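Long-range contacts in RNA-binding protein RO60 (Deinococcus radiodurans, PDB 2NVO), which binds several small RNAs that accumulate during recovery from ultraviolet irradiation and contributes to the resistance of the bacterium to that irradiation: residues A[224-230]-A[245-251]; A[355-360]-A[397-403]. All coordinates share one frame; numbering follows the deposited sequence.

Overall arrangement
From the N terminus, the chain runs through the helical TROVE horseshoe and reaches contact 1 first. There residues 245-251, just past helix 235-245, fold back on the end of helix 219-229 and close a short, mostly helical loop. The chain then completes the horseshoe. Contact 2 opens after helix 341-354, where residues 355-360 lead into the VWFA-like domain. It closes on helix 388-402, after strand 364-369. The two loops follow one another and neither nest nor cross. The centres of contact 1 and contact 2 lie about 40 Å apart. Contact 1 joins neighbouring parts of the helical arch. Contact 2 packs the entry to the VWFA-like domain, which closes the ring, against that domain's first long helix.

Contact 1. Residues A[224-230]-A[245-251]; sequences EGHLKAT and YRLPLEA
Y245 lays one ring face on the backbone of G225. G225 CA sits over the ring centre, 3.6 Å from the centroid, in a CH-pi contact. G225 has no side chain, which lets helix and ring come this close. Two bonds hold the phenol end. Y245 OH donates to E224 OE1 at 3.0 Å, and K228 NZ donates to the same Y245 OH at 3.0 Å. E224 reaches it with an extended chain, CG anti to the backbone N (chi1 -176°). Its carboxylate is met from above its plane. K228 bends at chi3 (-65°), which brings NZ round to the hydroxyl from the ring edge. The Y245 hydroxyl thus both donates and accepts, between an acid and a base one helical turn apart.

L247 CD1 also rests on the backbone of G225, 3.3 Å from G225 O. The H226 imidazole lies among L247, P248 and A251, with P248 CG near the ring plane, 3.5 Å from H226 NE2. The other ring nitrogen, H226 ND1, is hydrogen-bonded to a water at 3.0 Å. This water donates to A251 O at 2.8 Å. It also donates to H226 O. That carbonyl accepts T230 N and T230 OG1 as well, from opposite faces of its plane. A229 CB meets A251 CB at 4.1 Å.

R246, with positive phi, turns the chain out of helix 235-245 and starts this return. The contact belongs to the helical HEAT-like TROVE horseshoe, in a region that probably binds RNA, as in related Ro proteins. L241 and M242 of helix 235-245 touch K228 and L247, while L249 packs on V261, Y262 and A265 of helix 259-266.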
loop_
_atom_site.group_PDB
_atom_site.type_symbol
_atom_site.label_atom_id
_atom_site.label_comp_id
_atom_site.label_asym_id
_atom_site.label_seq_id
_atom_site.Cartn_x
_atom_site.Cartn_y
_atom_site.Cartn_z
ATOM N N GLU A 224 8.695 -11.476 -27.954
ATOM C CA GLU A 224 8.004 -12.297 -28.944
ATOM C C GLU A 224 6.825 -13.016 -28.302
ATOM O O GLU A 224 5.725 -13.057 -28.857
ATOM C CB GLU A 224 8.957 -13.320 -29.565
ATOM C CG GLU A 224 8.321 -14.149 -30.675
ATOM C CD GLU A 224 9.325 -15.007 -31.419
ATOM O OE1 GLU A 224 10.035 -15.800 -30.766
ATOM O OE2 GLU A 224 9.400 -14.888 -32.660
ATOM N N GLY A 225 7.072 -13.575 -27.122
ATOM C CA GLY A 225 6.055 -14.289 -26.378
ATOM C C GLY A 225 4.839 -13.435 -26.089
ATOM O O GLY A 225 3.710 -13.880 -26.290
ATOM N N HIS A 226 5.068 -12.213 -25.612
ATOM C CA HIS A 226 3.975 -11.291 -25.320
ATOM C C HIS A 226 3.221 -10.910 -26.588
ATOM O O HIS A 226 2.001 -10.756 -26.574
ATOM C CB HIS A 226 4.482 -10.035 -24.604
ATOM C CG HIS A 226 4.443 -10.134 -23.107
ATOM N ND1 HIS A 226 3.317 -9.828 -22.371
ATOM C CD2 HIS A 226 5.385 -10.510 -22.213
ATOM C CE1 HIS A 226 3.572 -10.010 -21.089
ATOM N NE2 HIS A 226 4.817 -10.423 -20.962
ATOM N N LEU A 227 3.955 -10.765 -27.682
ATOM C CA LEU A 227 3.341 -10.458 -28.965
ATOM C C LEU A 227 2.343 -11.547 -29.338
ATOM O O LEU A 227 1.142 -11.291 -29.454
ATOM C CB LEU A 227 4.413 -10.317 -30.045
ATOM C CG LEU A 227 5.368 -9.143 -29.824
ATOM C CD1 LEU A 227 6.418 -9.073 -30.915
ATOM C CD2 LEU A 227 4.589 -7.838 -29.737
ATOM N N LYS A 228 2.848 -12.766 -29.501
ATOM C CA LYS A 228 2.015 -13.920 -29.828
ATOM C C LYS A 228 0.875 -14.113 -28.829
ATOM O O LYS A 228 -0.239 -14.465 -29.210
ATOM C CB LYS A 228 2.871 -15.183 -29.908
ATOM C CG LYS A 228 4.152 -14.999 -30.714
ATOM C CD LYS A 228 4.753 -16.329 -31.157
ATOM C CE LYS A 228 5.224 -17.162 -29.976
ATOM N NZ LYS A 228 5.908 -18.411 -30.417
ATOM N N ALA A 229 1.153 -13.871 -27.554
ATOM C CA ALA A 229 0.144 -14.039 -26.517
ATOM C C ALA A 229 -1.101 -13.195 -26.786
ATOM O O ALA A 229 -2.222 -13.626 -26.516
ATOM C CB ALA A 229 0.725 -13.708 -25.152
ATOM N N THR A 230 -0.904 -11.993 -27.320
ATOM C CA THR A 230 -2.021 -11.096 -27.585
ATOM C C THR A 230 -2.922 -11.667 -28.680
ATOM O O THR A 230 -4.059 -11.235 -28.855
ATOM C CB THR A 230 -1.532 -9.687 -27.980
ATOM O OG1 THR A 230 -0.547 -9.239 -27.037
ATOM C CG2 THR A 230 -2.685 -8.703 -27.985
ATOM N N TYR A 245 7.188 -19.354 -22.680
ATOM C CA TYR A 245 7.812 -18.033 -22.620
ATOM C C TYR A 245 7.869 -17.373 -21.240
ATOM O O TYR A 245 8.112 -16.170 -21.148
ATOM C CB TYR A 245 7.103 -17.084 -23.590
ATOM C CG TYR A 245 7.478 -17.266 -25.043
ATOM C CD1 TYR A 245 8.669 -16.750 -25.541
ATOM C CD2 TYR A 245 6.634 -17.934 -25.921
ATOM C CE1 TYR A 245 9.016 -16.907 -26.871
ATOM C CE2 TYR A 245 6.972 -18.093 -27.251
ATOM C CZ TYR A 245 8.165 -17.576 -27.719
ATOM O OH TYR A 245 8.508 -17.731 -29.041
ATOM N N ARG A 246 7.644 -18.144 -20.179
ATOM C CA ARG A 246 7.686 -17.624 -18.805
ATOM C C ARG A 246 6.798 -16.390 -18.595
ATOM O O ARG A 246 7.062 -15.560 -17.725
ATOM C CB ARG A 246 9.137 -17.337 -18.369
ATOM C CG ARG A 246 9.794 -16.110 -19.021
ATOM C CD ARG A 246 9.870 -14.919 -18.071
ATOM N NE ARG A 246 9.777 -13.638 -18.773
ATOM C CZ ARG A 246 10.209 -12.479 -18.278
ATOM N NH1 ARG A 246 10.075 -11.360 -18.982
ATOM N NH2 ARG A 246 10.786 -12.438 -17.082
ATOM N N LEU A 247 5.727 -16.292 -19.375
ATOM C CA LEU A 247 4.924 -15.071 -19.417
ATOM C C LEU A 247 3.920 -14.932 -18.272
ATOM O O LEU A 247 3.289 -15.908 -17.861
ATOM C CB LEU A 247 4.189 -14.967 -20.757
ATOM C CG LEU A 247 5.068 -14.905 -22.007
ATOM C CD1 LEU A 247 4.220 -15.097 -23.243
ATOM C CD2 LEU A 247 5.839 -13.598 -22.071
ATOM N N PRO A 248 3.770 -13.702 -17.762
ATOM C CA PRO A 248 2.784 -13.323 -16.744
ATOM C C PRO A 248 1.340 -13.492 -17.218
ATOM O O PRO A 248 1.063 -13.423 -18.415
ATOM C CB PRO A 248 3.088 -11.837 -16.514
ATOM C CG PRO A 248 3.877 -11.418 -17.738
ATOM C CD PRO A 248 4.717 -12.607 -18.012
ATOM N N LEU A 249 0.433 -13.717 -16.270
ATOM C CA LEU A 249 -0.993 -13.843 -16.558
ATOM C C LEU A 249 -1.524 -12.592 -17.254
ATOM O O LEU A 249 -2.556 -12.629 -17.929
ATOM C CB LEU A 249 -1.761 -14.075 -15.258
ATOM C CG LEU A 249 -3.279 -13.922 -15.263
ATOM C CD1 LEU A 249 -3.940 -15.037 -16.053
ATOM C CD2 LEU A 249 -3.778 -13.913 -13.840
ATOM N N GLU A 250 -0.802 -11.488 -17.081
ATOM C CA GLU A 250 -1.142 -10.224 -17.717
ATOM C C GLU A 250 -1.158 -10.373 -19.231
ATOM O O GLU A 250 -2.037 -9.836 -19.909
ATOM C CB GLU A 250 -0.110 -9.161 -17.339
ATOM C CG GLU A 250 0.451 -9.304 -15.932
ATOM C CD GLU A 250 1.717 -8.493 -15.743
ATOM O OE1 GLU A 250 2.226 -7.947 -16.747
ATOM O OE2 GLU A 250 2.203 -8.401 -14.597
ATOM N N ALA A 251 -0.174 -11.111 -19.745
ATOM C CA ALA A 251 0.034 -11.264 -21.184
ATOM C C ALA A 251 -1.146 -11.916 -21.898
ATOM O O ALA A 251 -1.242 -11.873 -23.123
ATOM C CB ALA A 251 1.302 -12.059 -21.446
HETATM O O HOH W 1 0.831 -10.132 -23.977
#

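Contact 2. Residues A[355-360]-A[397-403]; sequences FGNVQP and LIALRTE
The F355 ring carries the R401 guanidinium over one face and meets the helix backbone at its edge. R401 NH1 stands over the ring centre, 3.7 Å above the plane. R401 CZ is 4.7 Å from the centroid and 20° off the normal, a cation-pi contact. The two planes are tilted by 44°, so this is not a flat stack. The R401 chain, extended from CG to NE, crosses the ring obliquely, with R401 CD 3.7 Å from F355 CD1. R401 NE is hydrogen-bonded to P422 O, which helps fix the guanidinium. At the ring edge F355 CE1 lies 3.3 Å from I398 N, with L397 C in the ring plane. I398 CG1 touches F355 CE1 at 3.5 Å, and the F351 ring meets F355 edge-to-face.

Helix 388-402 is the crossover helix of a beta-alpha-beta unit of the VWFA-like domain. It joins the adjacent parallel strands 364-369 and 405-411. Residues 355-360 lead into the first of these and run past the helix end.

The V358 and I398 side chains cross at about a right angle, and V358 CG1 touches I398 CG2. T402 OG1 lies between the backbone N and the carbonyl carbon (chi1 67°). From there T402 OG1 donates back to I398 O, 2.6 Å away, from above the carbonyl plane. The methyl CG2 is left to face F355 O and V358. P360 CB packs on T402 O at 3.3 Å. E403 folds back at chi2, and its carboxylate passes P360 CA. E403 OE2 accepts from A361 N, and E403 OE1 from T363 N.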
loop_
_atom_site.group_PDB
_atom_site.type_symbol
_atom_site.label_atom_id
_atom_site.label_comp_id
_atom_site.label_asym_id
_atom_site.label_seq_id
_atom_site.Cartn_x
_atom_site.Cartn_y
_atom_site.Cartn_z
ATOM N N PHE A 355 1.006 -12.935 12.308
ATOM C CA PHE A 355 1.331 -12.072 13.445
ATOM C C PHE A 355 2.831 -12.059 13.732
ATOM O O PHE A 355 3.394 -11.032 14.098
ATOM C CB PHE A 355 0.598 -12.523 14.701
ATOM C CG PHE A 355 -0.826 -12.082 14.764
ATOM C CD1 PHE A 355 -1.234 -11.150 15.704
ATOM C CD2 PHE A 355 -1.769 -12.609 13.891
ATOM C CE1 PHE A 355 -2.561 -10.748 15.761
ATOM C CE2 PHE A 355 -3.092 -12.220 13.962
ATOM C CZ PHE A 355 -3.485 -11.287 14.894
ATOM N N GLY A 356 3.477 -13.205 13.545
ATOM C CA GLY A 356 4.897 -13.325 13.808
ATOM C C GLY A 356 5.766 -12.469 12.915
ATOM O O GLY A 356 6.946 -12.259 13.206
ATOM N N ASN A 357 5.192 -11.956 11.833
ATOM C CA ASN A 357 5.954 -11.142 10.892
ATOM C C ASN A 357 5.563 -9.658 10.849
ATOM O O ASN A 357 5.991 -8.923 9.963
ATOM C CB ASN A 357 5.895 -11.769 9.499
ATOM C CG ASN A 357 6.217 -13.274 9.522
ATOM O OD1 ASN A 357 5.494 -14.082 8.944
ATOM N ND2 ASN A 357 7.289 -13.647 10.218
ATOM N N VAL A 358 4.753 -9.214 11.810
ATOM C CA VAL A 358 4.415 -7.794 11.917
ATOM C C VAL A 358 5.576 -7.009 12.539
ATOM O O VAL A 358 6.085 -7.384 13.591
ATOM C CB VAL A 358 3.150 -7.577 12.785
ATOM C CG1 VAL A 358 2.977 -6.107 13.135
ATOM C CG2 VAL A 358 1.914 -8.111 12.068
ATOM N N GLN A 359 5.985 -5.916 11.901
ATOM C CA GLN A 359 6.987 -5.033 12.514
ATOM C C GLN A 359 6.322 -4.072 13.501
ATOM O O GLN A 359 5.603 -3.174 13.102
ATOM C CB GLN A 359 7.768 -4.248 11.456
ATOM C CG GLN A 359 8.444 -5.130 10.405
ATOM C CD GLN A 359 9.299 -6.242 11.012
ATOM O OE1 GLN A 359 9.228 -7.397 10.586
ATOM N NE2 GLN A 359 10.113 -5.894 12.007
ATOM N N PRO A 360 6.565 -4.281 14.799
ATOM C CA PRO A 360 5.950 -3.529 15.896
ATOM C C PRO A 360 6.490 -2.108 16.003
ATOM O O PRO A 360 7.594 -1.819 15.544
ATOM C CB PRO A 360 6.367 -4.315 17.142
ATOM C CG PRO A 360 6.933 -5.606 16.641
ATOM C CD PRO A 360 7.470 -5.323 15.290
ATOM N N LEU A 397 -5.843 -7.379 18.471
ATOM C CA LEU A 397 -5.091 -8.624 18.613
ATOM C C LEU A 397 -3.632 -8.454 18.195
ATOM O O LEU A 397 -2.706 -8.912 18.903
ATOM C CB LEU A 397 -5.736 -9.748 17.827
ATOM C CG LEU A 397 -7.049 -10.242 18.414
ATOM C CD1 LEU A 397 -7.627 -11.278 17.478
ATOM C CD2 LEU A 397 -6.837 -10.813 19.853
ATOM N N ILE A 398 -3.427 -7.797 17.062
ATOM C CA ILE A 398 -2.071 -7.463 16.608
ATOM C C ILE A 398 -1.255 -6.691 17.639
ATOM O O ILE A 398 -0.114 -7.067 17.932
ATOM C CB ILE A 398 -2.082 -6.693 15.276
ATOM C CG1 ILE A 398 -2.510 -7.631 14.148
ATOM C CG2 ILE A 398 -0.699 -6.126 14.980
ATOM C CD1 ILE A 398 -2.581 -6.988 12.752
ATOM N N ALA A 399 -1.818 -5.603 18.167
ATOM C CA ALA A 399 -1.145 -4.824 19.207
ATOM C C ALA A 399 -0.842 -5.683 20.439
ATOM O O ALA A 399 0.304 -5.747 20.893
ATOM C CB ALA A 399 -1.960 -3.609 19.595
ATOM N N LEU A 400 -1.872 -6.352 20.955
ATOM C CA LEU A 400 -1.726 -7.197 22.130
ATOM C C LEU A 400 -0.623 -8.240 21.970
ATOM O O LEU A 400 0.117 -8.505 22.908
ATOM C CB LEU A 400 -3.060 -7.842 22.496
ATOM C CG LEU A 400 -4.026 -6.817 23.105
ATOM C CD1 LEU A 400 -5.471 -7.265 23.008
ATOM C CD2 LEU A 400 -3.646 -6.490 24.558
ATOM N N ARG A 401 -0.496 -8.798 20.773
ATOM C CA ARG A 401 0.472 -9.854 20.524
ATOM C C ARG A 401 1.870 -9.366 20.117
ATOM O O ARG A 401 2.815 -10.140 20.162
ATOM C CB ARG A 401 -0.067 -10.846 19.477
ATOM C CG ARG A 401 -1.230 -11.688 19.998
ATOM C CD ARG A 401 -1.677 -12.777 19.019
ATOM N NE ARG A 401 -2.980 -13.313 19.428
ATOM C CZ ARG A 401 -3.851 -13.922 18.628
ATOM N NH1 ARG A 401 -3.567 -14.099 17.344
ATOM N NH2 ARG A 401 -5.021 -14.344 19.111
ATOM N N THR A 402 2.022 -8.102 19.734
ATOM C CA THR A 402 3.276 -7.667 19.106
ATOM C C THR A 402 3.942 -6.458 19.735
ATOM O O THR A 402 5.133 -6.231 19.519
ATOM C CB THR A 402 3.133 -7.369 17.590
ATOM O OG1 THR A 402 2.296 -6.217 17.395
ATOM C CG2 THR A 402 2.578 -8.557 16.854
ATOM N N GLU A 403 3.184 -5.669 20.487
ATOM C CA GLU A 403 3.733 -4.476 21.109
ATOM C C GLU A 403 4.151 -4.793 22.547
ATOM O O GLU A 403 3.628 -5.732 23.145
ATOM C CB GLU A 403 2.717 -3.331 21.086
ATOM C CG GLU A 403 2.315 -2.860 19.681
ATOM C CD GLU A 403 3.461 -2.186 18.927
ATOM O OE1 GLU A 403 4.445 -1.780 19.590
ATOM O OE2 GLU A 403 3.365 -2.041 17.675
#